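Local coordinates for translation initiation factor eIF2b-like protein,Translation initiation factor eIF2b-like protein (Chaetomium thermophilum, PDB 4ZEM) that forms the regulatory beta subunit of eIF2B, the complex that probably promotes GDP-GTP exchange on eIF2 in translation initiation, at residues Phe33-Arg38 and Ala77-Ala82; Gly47-Leu52 and Pro87-Ile92; Ala197-Lys202 and Gln234-Leu239. One frame throughout, in Å; residues are numbered along the deposited sequence.

Interaction 1. Residues Phe33-Arg38 and Ala77-Ala82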
loop_
_atom_site.group_PDB
_atom_site.type_symbol
_atom_site.label_atom_id
_atom_site.label_comp_id
_atom_site.label_asym_id
_atom_site.label_seq_id
_atom_site.Cartn_x
_atom_site.Cartn_y
_atom_site.Cartn_z
ATOM N N PHE A 33 13.101 -12.102 9.236
ATOM C CA PHE A 33 13.084 -13.516 8.898
ATOM C C PHE A 33 11.869 -13.863 8.038
ATOM O O PHE A 33 11.983 -14.598 7.058
ATOM C CB PHE A 33 13.102 -14.361 10.173
ATOM C CG PHE A 33 13.091 -15.840 9.924
ATOM C CD1 PHE A 33 14.239 -16.493 9.511
ATOM C CD2 PHE A 33 11.934 -16.579 10.110
ATOM C CE1 PHE A 33 14.233 -17.856 9.284
ATOM C CE2 PHE A 33 11.921 -17.942 9.883
ATOM C CZ PHE A 33 13.072 -18.580 9.471
ATOM N N LEU A 34 10.708 -13.332 8.414
ATOM C CA LEU A 34 9.470 -13.589 7.677
ATOM C C LEU A 34 9.523 -13.021 6.261
ATOM O O LEU A 34 9.054 -13.654 5.314
ATOM C CB LEU A 34 8.263 -13.024 8.430
ATOM C CG LEU A 34 7.966 -13.676 9.782
ATOM C CD1 LEU A 34 6.803 -12.992 10.480
ATOM C CD2 LEU A 34 7.675 -15.155 9.594
ATOM N N LEU A 35 10.089 -11.827 6.122
ATOM C CA LEU A 35 10.207 -11.185 4.818
ATOM C C LEU A 35 11.134 -11.946 3.868
ATOM O O LEU A 35 10.823 -12.098 2.686
ATOM C CB LEU A 35 10.703 -9.751 4.977
ATOM C CG LEU A 35 9.797 -8.787 5.745
ATOM C CD1 LEU A 35 10.488 -7.446 5.927
ATOM C CD2 LEU A 35 8.486 -8.613 5.011
ATOM N N LYS A 36 12.268 -12.416 4.386
ATOM C CA LYS A 36 13.237 -13.160 3.577
ATOM C C LYS A 36 12.723 -14.526 3.120
ATOM O O LYS A 36 12.944 -14.925 1.976
ATOM C CB LYS A 36 14.552 -13.339 4.340
ATOM C CG LYS A 36 15.267 -12.043 4.682
ATOM C CD LYS A 36 16.672 -12.319 5.200
ATOM C CE LYS A 36 16.662 -13.347 6.324
ATOM N NZ LYS A 36 18.021 -13.558 6.905
ATOM N N ARG A 37 12.045 -15.244 4.011
ATOM C CA ARG A 37 11.488 -16.544 3.657
ATOM C C ARG A 37 10.205 -16.344 2.874
ATOM O O ARG A 37 9.641 -17.296 2.330
ATOM C CB ARG A 37 11.233 -17.396 4.900
ATOM C CG ARG A 37 12.469 -17.658 5.742
ATOM C CD ARG A 37 13.434 -18.558 4.992
ATOM N NE ARG A 37 14.649 -18.837 5.753
ATOM C CZ ARG A 37 14.766 -19.814 6.645
ATOM N NH1 ARG A 37 13.736 -20.613 6.895
ATOM N NH2 ARG A 37 15.912 -19.994 7.287
ATOM N N ARG A 38 9.741 -15.097 2.863
ATOM C CA ARG A 38 8.638 -14.650 2.022
ATOM C C ARG A 38 7.317 -15.235 2.497
ATOM O O ARG A 38 6.371 -15.374 1.721
ATOM C CB ARG A 38 8.901 -14.986 0.553
ATOM C CG ARG A 38 10.006 -14.121 -0.032
ATOM C CD ARG A 38 10.150 -14.265 -1.529
ATOM N NE ARG A 38 11.313 -13.517 -1.997
ATOM C CZ ARG A 38 11.553 -13.212 -3.268
ATOM N NH1 ARG A 38 10.702 -13.582 -4.216
ATOM N NH2 ARG A 38 12.643 -12.527 -3.590
ATOM N N ALA A 77 14.868 0.913 7.101
ATOM C CA ALA A 77 15.895 0.575 6.123
ATOM C C ALA A 77 16.227 -0.916 6.157
ATOM O O ALA A 77 16.427 -1.543 5.116
ATOM C CB ALA A 77 17.141 1.403 6.369
ATOM N N ARG A 78 16.304 -1.464 7.366
ATOM C CA ARG A 78 16.611 -2.876 7.583
ATOM C C ARG A 78 15.518 -3.779 7.017
ATOM O O ARG A 78 15.794 -4.786 6.364
ATOM C CB ARG A 78 16.771 -3.135 9.080
ATOM C CG ARG A 78 18.008 -2.514 9.677
ATOM C CD ARG A 78 18.171 -2.845 11.151
ATOM N NE ARG A 78 18.230 -4.273 11.437
ATOM C CZ ARG A 78 18.199 -4.774 12.669
ATOM N NH1 ARG A 78 18.259 -6.087 12.863
ATOM N NH2 ARG A 78 18.105 -3.958 13.711
ATOM N N LEU A 79 14.274 -3.410 7.289
ATOM C CA LEU A 79 13.125 -4.149 6.803
ATOM C C LEU A 79 13.061 -4.094 5.286
ATOM O O LEU A 79 12.763 -5.080 4.633
ATOM C CB LEU A 79 11.847 -3.584 7.407
ATOM C CG LEU A 79 11.765 -3.692 8.924
ATOM C CD1 LEU A 79 10.609 -2.876 9.468
ATOM C CD2 LEU A 79 11.649 -5.143 9.349
ATOM N N ALA A 80 13.348 -2.926 4.731
ATOM C CA ALA A 80 13.325 -2.737 3.293
ATOM C C ALA A 80 14.367 -3.612 2.628
ATOM O O ALA A 80 14.134 -4.174 1.565
ATOM C CB ALA A 80 13.571 -1.280 2.952
ATOM N N ARG A 81 15.525 -3.711 3.264
ATOM C CA ARG A 81 16.628 -4.506 2.749
ATOM C C ARG A 81 16.279 -5.988 2.664
ATOM O O ARG A 81 16.664 -6.668 1.721
ATOM C CB ARG A 81 17.877 -4.294 3.602
ATOM C CG ARG A 81 19.176 -4.633 2.894
ATOM C CD ARG A 81 20.375 -4.348 3.782
ATOM N NE ARG A 81 20.281 -5.041 5.063
ATOM C CZ ARG A 81 21.186 -4.944 6.030
ATOM N NH1 ARG A 81 21.020 -5.609 7.163
ATOM N NH2 ARG A 81 22.255 -4.181 5.861
ATOM N N ALA A 82 15.556 -6.481 3.661
ATOM C CA ALA A 82 15.158 -7.873 3.697
ATOM C C ALA A 82 14.286 -8.201 2.497
ATOM O O ALA A 82 14.419 -9.265 1.903
ATOM C CB ALA A 82 14.420 -8.175 4.986
#
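Leu35 and Lys36 meet Leu79 and Ala82 in a small apolar helix-to-helix contact near the C-terminal ends of helix 24-37 and helix 65-82, partway between core and surface. The methyl of Ala82 is the centrepiece. Leu35 CB lies 4.0 Å from Ala82 CB, and the aliphatic part of Lys36 closes on the same methyl, its CG also 4.0 Å from Ala82 CB. The small residue probably allows the local approach of the CA atoms of Lys36 and Ala82, 5.6 Å apart. The lysine lends only the first part of its chain: a bend at chi3 (-51°) leads the ammonium end away from the other helix.

The short axes run almost in the same direction, 22° apart and 9.1 Å at closest approach. Such a near-parallel pairing is what an up-and-down helical bundle produces between alternate helices, because helix 43-59 runs back between these two in sequence, and Leu79 packs against it through Ile49 and Leu52.

At Leu79, one turn before Ala82, Leu35 CD1 rests against the carbonyl oxygen, 3.5 Å from Leu79 O. The extended chi2 of Leu35, 175°, carries that methyl outward from its own helix, while CD2 of Leu79 stands alongside it, 4.3 Å from Leu35 CD1. Earlier on the same pair of helices the chemistry turns ionic, with Arg78 NH1 forming salt bridges to Glu25 and Glu29 of helix 24-37.

Interaction 2. Residues Gly47-Leu52 and Pro87-Ile92; sequences GAIAQL and PVIGNI
Ile49 is wedged between two isoleucines of the facing helix and gives one branch to each. Its CD1 lies 3.7 Å from Ile89 CG2, the two side chains crossing at about a right angle, and its CG2 lies 3.9 Å from Ile92 CG2. The rotation about CA and CB makes this division possible: at chi1 -59°, CG1 stands beside the backbone N and leads to Ile89, whereas CG2 stands beside the carbonyl carbon and faces Ile92. The CG2 methyl of Ile92 serves a second neighbour as well, coming within 4.1 Å of Ala50 CB and resting against the backbone at Ala50 N. Cutting Ile49 back to an alanine removes both branches and would probably leave Ile89 and Ile92 without their main partner here, opening a gap between the helices.

All four side chains are buried and apolar, and no polar side chain takes part. The short axes come within 9.1 Å of each other and diverge by 36°, with the CA atoms of Ile49 and Ile89 6.5 Å apart.

Further out, each helix is backed by other parts of the chain. Ala48 and Leu52 pack on Leu31 of helix 24-37 and also touch helix 12-18. On the other side, Asn91 ND2 donates a hydrogen bond to the carbonyl oxygen of Tyr308, tying helix 88-104 to a loop of the Rossmann-like part, and Val88 packs on the same tyrosine. Branched aliphatic side chains meshing between two helices of like direction form part of the interior of this chain's N-terminal helical bundle, consistent with the helical domain of eIF2B alpha/beta/delta subunits.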
loop_
_atom_site.group_PDB
_atom_site.type_symbol
_atom_site.label_atom_id
_atom_site.label_comp_id
_atom_site.label_asym_id
_atom_site.label_seq_id
_atom_site.Cartn_x
_atom_site.Cartn_y
_atom_site.Cartn_z
ATOM N N GLY A 47 0.972 -3.634 6.717
ATOM C CA GLY A 47 0.512 -3.593 8.096
ATOM C C GLY A 47 1.587 -4.015 9.083
ATOM O O GLY A 47 1.729 -3.417 10.153
ATOM N N ALA A 48 2.361 -5.032 8.710
ATOM C CA ALA A 48 3.423 -5.543 9.574
ATOM C C ALA A 48 4.475 -4.466 9.823
ATOM O O ALA A 48 4.963 -4.318 10.940
ATOM C CB ALA A 48 4.061 -6.790 8.970
ATOM N N ILE A 49 4.808 -3.706 8.784
ATOM C CA ILE A 49 5.767 -2.615 8.915
ATOM C C ILE A 49 5.243 -1.546 9.875
ATOM O O ILE A 49 5.974 -1.072 10.748
ATOM C CB ILE A 49 6.078 -1.967 7.552
ATOM C CG1 ILE A 49 6.649 -3.008 6.587
ATOM C CG2 ILE A 49 7.056 -0.814 7.721
ATOM C CD1 ILE A 49 7.934 -3.656 7.076
ATOM N N ALA A 50 3.968 -1.196 9.731
ATOM C CA ALA A 50 3.348 -0.187 10.586
ATOM C C ALA A 50 3.383 -0.607 12.061
ATOM O O ALA A 50 3.688 0.197 12.941
ATOM C CB ALA A 50 1.906 0.076 10.137
ATOM N N GLN A 51 3.079 -1.871 12.325
ATOM C CA GLN A 51 3.092 -2.386 13.687
ATOM C C GLN A 51 4.494 -2.426 14.291
ATOM O O GLN A 51 4.681 -2.111 15.473
ATOM C CB GLN A 51 2.459 -3.779 13.726
ATOM C CG GLN A 51 0.960 -3.742 13.939
ATOM C CD GLN A 51 0.302 -5.085 13.745
ATOM O OE1 GLN A 51 0.684 -5.854 12.864
ATOM N NE2 GLN A 51 -0.692 -5.382 14.572
ATOM N N LEU A 52 5.473 -2.827 13.487
ATOM C CA LEU A 52 6.858 -2.873 13.946
ATOM C C LEU A 52 7.361 -1.454 14.230
ATOM O O LEU A 52 8.035 -1.220 15.236
ATOM C CB LEU A 52 7.747 -3.580 12.913
ATOM C CG LEU A 52 9.208 -3.909 13.263
ATOM C CD1 LEU A 52 10.156 -2.710 13.125
ATOM C CD2 LEU A 52 9.303 -4.534 14.651
ATOM N N PRO A 87 7.932 -2.652 -2.559
ATOM C CA PRO A 87 8.100 -1.199 -2.436
ATOM C C PRO A 87 7.145 -0.529 -1.449
ATOM O O PRO A 87 7.335 0.645 -1.124
ATOM C CB PRO A 87 7.818 -0.701 -3.859
ATOM C CG PRO A 87 6.956 -1.777 -4.503
ATOM C CD PRO A 87 6.990 -3.015 -3.632
ATOM N N VAL A 88 6.142 -1.259 -0.969
ATOM C CA VAL A 88 5.202 -0.693 -0.009
ATOM C C VAL A 88 5.873 -0.448 1.350
ATOM O O VAL A 88 5.453 0.430 2.105
ATOM C CB VAL A 88 3.956 -1.591 0.169
ATOM C CG1 VAL A 88 4.301 -2.887 0.911
ATOM C CG2 VAL A 88 2.876 -0.836 0.899
ATOM N N ILE A 89 6.913 -1.222 1.653
ATOM C CA ILE A 89 7.637 -1.076 2.917
ATOM C C ILE A 89 8.177 0.343 3.070
ATOM O O ILE A 89 7.958 0.992 4.094
ATOM C CB ILE A 89 8.799 -2.079 3.021
ATOM C CG1 ILE A 89 8.265 -3.512 2.987
ATOM C CG2 ILE A 89 9.610 -1.841 4.293
ATOM C CD1 ILE A 89 9.345 -4.575 2.858
ATOM N N GLY A 90 8.841 0.832 2.027
ATOM C CA GLY A 90 9.362 2.185 2.021
ATOM C C GLY A 90 8.278 3.237 2.190
ATOM O O GLY A 90 8.488 4.236 2.880
ATOM N N ASN A 91 7.120 3.016 1.571
ATOM C CA ASN A 91 6.005 3.956 1.688
ATOM C C ASN A 91 5.531 4.123 3.124
ATOM O O ASN A 91 5.309 5.239 3.589
ATOM C CB ASN A 91 4.829 3.518 0.822
ATOM C CG ASN A 91 5.174 3.459 -0.649
ATOM O OD1 ASN A 91 6.187 4.006 -1.088
ATOM N ND2 ASN A 91 4.323 2.800 -1.427
ATOM N N ILE A 92 5.372 3.007 3.823
ATOM C CA ILE A 92 4.919 3.041 5.205
ATOM C C ILE A 92 5.946 3.733 6.094
ATOM O O ILE A 92 5.589 4.527 6.968
ATOM C CB ILE A 92 4.636 1.634 5.733
ATOM C CG1 ILE A 92 3.596 0.955 4.842
ATOM C CG2 ILE A 92 4.151 1.689 7.176
ATOM C CD1 ILE A 92 2.346 1.768 4.661
#

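Interaction 3. Residues Ala197-Lys202 and Gln234-Leu239; sequences AYQPSK and QPYAAL
The phenol oxygen of Tyr236 is lodged among carbon atoms of Gln199 and Pro200: Tyr236 OH lies 3.3 Å from Gln199 CA and 3.8 Å from Pro200 CD. These are packing contacts, and the same holds for the rest of the ring. Pro200 lies over one face of Tyr236, its CG 4.1 Å from the ring centroid and 20° off the ring normal, which makes a CH-pi contact displaced somewhat toward the rim. Pro200 CD, 3.7 Å from Tyr236 CZ, covers the hydroxyl end of the same face.

Leu239, in the first turn of the following helix, adds its CD2 methyl at 3.9 Å from Pro200 CG, and the pyrrolidine is thereby touched by both an aromatic and an aliphatic side chain. The leucine gets there with CG anti to the backbone N (chi1 177°). All three, Pro200, Tyr236 and Leu239, also pack on Leu221 of strand 218-222.

Both sides of the contact end in helix starts, Ser201 being the N-cap of helix 202-214 and Tyr236 that of helix 237-246. Strand 194-198 is bonded through its backbone to strand 218-222, which precedes the second of these helices. The contact thus joins the loops that follow two adjacent parallel strands and lead into the helices of successive beta-alpha-beta units, at the C-terminal ends of the parallel strands of a Rossmann-like sheet.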
loop_
_atom_site.group_PDB
_atom_site.type_symbol
_atom_site.label_atom_id
_atom_site.label_comp_id
_atom_site.label_asym_id
_atom_site.label_seq_id
_atom_site.Cartn_x
_atom_site.Cartn_y
_atom_site.Cartn_z
ATOM N N ALA A 197 -10.688 -8.810 -15.926
ATOM C CA ALA A 197 -9.826 -8.724 -14.751
ATOM C C ALA A 197 -8.573 -9.535 -14.990
ATOM O O ALA A 197 -8.624 -10.765 -15.069
ATOM C CB ALA A 197 -10.550 -9.223 -13.509
ATOM N N TYR A 198 -7.434 -8.854 -15.068
ATOM C CA TYR A 198 -6.200 -9.547 -15.396
ATOM C C TYR A 198 -5.505 -9.927 -14.099
ATOM O O TYR A 198 -5.159 -9.054 -13.304
ATOM C CB TYR A 198 -5.294 -8.679 -16.273
ATOM C CG TYR A 198 -3.978 -9.337 -16.596
ATOM C CD1 TYR A 198 -3.842 -10.099 -17.754
ATOM C CD2 TYR A 198 -2.880 -9.224 -15.750
ATOM C CE1 TYR A 198 -2.654 -10.726 -18.066
ATOM C CE2 TYR A 198 -1.679 -9.850 -16.057
ATOM C CZ TYR A 198 -1.577 -10.601 -17.218
ATOM O OH TYR A 198 -0.397 -11.229 -17.547
ATOM N N GLN A 199 -5.333 -11.234 -13.892
ATOM C CA GLN A 199 -4.743 -11.786 -12.665
ATOM C C GLN A 199 -5.186 -11.077 -11.388
ATOM O O GLN A 199 -4.360 -10.490 -10.697
ATOM C CB GLN A 199 -3.217 -11.759 -12.741
ATOM C CG GLN A 199 -2.628 -12.546 -13.890
ATOM C CD GLN A 199 -1.241 -13.064 -13.564
ATOM O OE1 GLN A 199 -0.805 -13.011 -12.415
ATOM N NE2 GLN A 199 -0.545 -13.579 -14.571
ATOM N N PRO A 200 -6.492 -11.122 -11.081
ATOM C CA PRO A 200 -7.020 -10.369 -9.937
ATOM C C PRO A 200 -6.378 -10.719 -8.592
ATOM O O PRO A 200 -6.239 -11.889 -8.236
ATOM C CB PRO A 200 -8.515 -10.737 -9.936
ATOM C CG PRO A 200 -8.607 -12.001 -10.698
ATOM C CD PRO A 200 -7.542 -11.913 -11.748
ATOM N N SER A 201 -6.000 -9.678 -7.856
ATOM C CA SER A 201 -5.500 -9.797 -6.488
ATOM C C SER A 201 -6.665 -9.741 -5.501
ATOM O O SER A 201 -7.821 -9.652 -5.917
ATOM C CB SER A 201 -4.512 -8.670 -6.193
ATOM O OG SER A 201 -5.102 -7.404 -6.463
ATOM N N LYS A 202 -6.369 -9.776 -4.202
ATOM C CA LYS A 202 -7.418 -9.666 -3.186
ATOM C C LYS A 202 -8.213 -8.377 -3.280
ATOM O O LYS A 202 -9.426 -8.377 -3.070
ATOM C CB LYS A 202 -6.832 -9.790 -1.781
ATOM C CG LYS A 202 -6.739 -11.209 -1.275
ATOM C CD LYS A 202 -8.155 -11.743 -1.080
ATOM C CE LYS A 202 -8.175 -13.199 -0.661
ATOM N NZ LYS A 202 -9.554 -13.624 -0.289
ATOM N N GLN A 234 -10.209 -23.196 -14.839
ATOM C CA GLN A 234 -9.323 -23.845 -13.881
ATOM C C GLN A 234 -8.877 -22.883 -12.790
ATOM O O GLN A 234 -9.090 -23.132 -11.605
ATOM C CB GLN A 234 -8.094 -24.402 -14.598
ATOM C CG GLN A 234 -8.372 -25.596 -15.493
ATOM C CD GLN A 234 -8.448 -26.896 -14.719
ATOM O OE1 GLN A 234 -8.469 -26.898 -13.488
ATOM N NE2 GLN A 234 -8.487 -28.011 -15.437
ATOM N N PRO A 235 -8.218 -21.745 -13.230
ATOM C CA PRO A 235 -7.785 -20.836 -12.154
ATOM C C PRO A 235 -8.903 -20.020 -11.514
ATOM O O PRO A 235 -9.942 -19.814 -12.127
ATOM C CB PRO A 235 -6.788 -19.912 -12.846
ATOM C CG PRO A 235 -7.348 -19.747 -14.198
ATOM C CD PRO A 235 -7.787 -21.127 -14.566
ATOM N N TYR A 236 -8.649 -19.533 -10.305
ATOM C CA TYR A 236 -9.589 -18.696 -9.571
ATOM C C TYR A 236 -10.940 -19.342 -9.365
ATOM O O TYR A 236 -11.972 -18.691 -9.478
ATOM C CB TYR A 236 -9.763 -17.354 -10.279
ATOM C CG TYR A 236 -8.479 -16.594 -10.436
ATOM C CD1 TYR A 236 -7.953 -15.872 -9.380
ATOM C CD2 TYR A 236 -7.790 -16.599 -11.635
ATOM C CE1 TYR A 236 -6.773 -15.176 -9.512
ATOM C CE2 TYR A 236 -6.610 -15.906 -11.778
ATOM C CZ TYR A 236 -6.109 -15.197 -10.711
ATOM O OH TYR A 236 -4.935 -14.502 -10.838
ATOM N N ALA A 237 -10.931 -20.624 -9.035
ATOM C CA ALA A 237 -12.167 -21.349 -8.823
ATOM C C ALA A 237 -12.979 -20.784 -7.668
ATOM O O ALA A 237 -14.192 -20.683 -7.757
ATOM C CB ALA A 237 -11.880 -22.822 -8.599
ATOM N N ALA A 238 -12.319 -20.429 -6.576
ATOM C CA ALA A 238 -13.043 -19.884 -5.439
ATOM C C ALA A 238 -13.705 -18.556 -5.768
ATOM O O ALA A 238 -14.866 -18.326 -5.434
ATOM C CB ALA A 238 -12.114 -19.731 -4.250
ATOM N N LEU A 239 -12.960 -17.692 -6.444
ATOM C CA LEU A 239 -13.467 -16.383 -6.811
ATOM C C LEU A 239 -14.646 -16.530 -7.746
ATOM O O LEU A 239 -15.658 -15.858 -7.594
ATOM C CB LEU A 239 -12.376 -15.585 -7.511
ATOM C CG LEU A 239 -12.718 -14.200 -8.045
ATOM C CD1 LEU A 239 -13.098 -13.298 -6.888
ATOM C CD2 LEU A 239 -11.567 -13.595 -8.819
#

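Overall arrangement
Interactions 1 and 2 belong to one helical bundle and interlock: their segments alternate along the chain, their centres are 11 Å apart, and Leu79 CD1 of the first packs 3.7 Å from Ile49 CD1 of the second. Interaction 2 is the deeper, built wholly from buried aliphatic residues; interaction 1, nearer the surface, combines two buried leucines with an alanine and the stem of an exposed lysine. Interaction 3 shares no element with them, lying in the Rossmann-like domain about 26 to 27 Å away, centre to centre. There loops and a helix start meet, and a proline over a tyrosine ring is added to aliphatic packing.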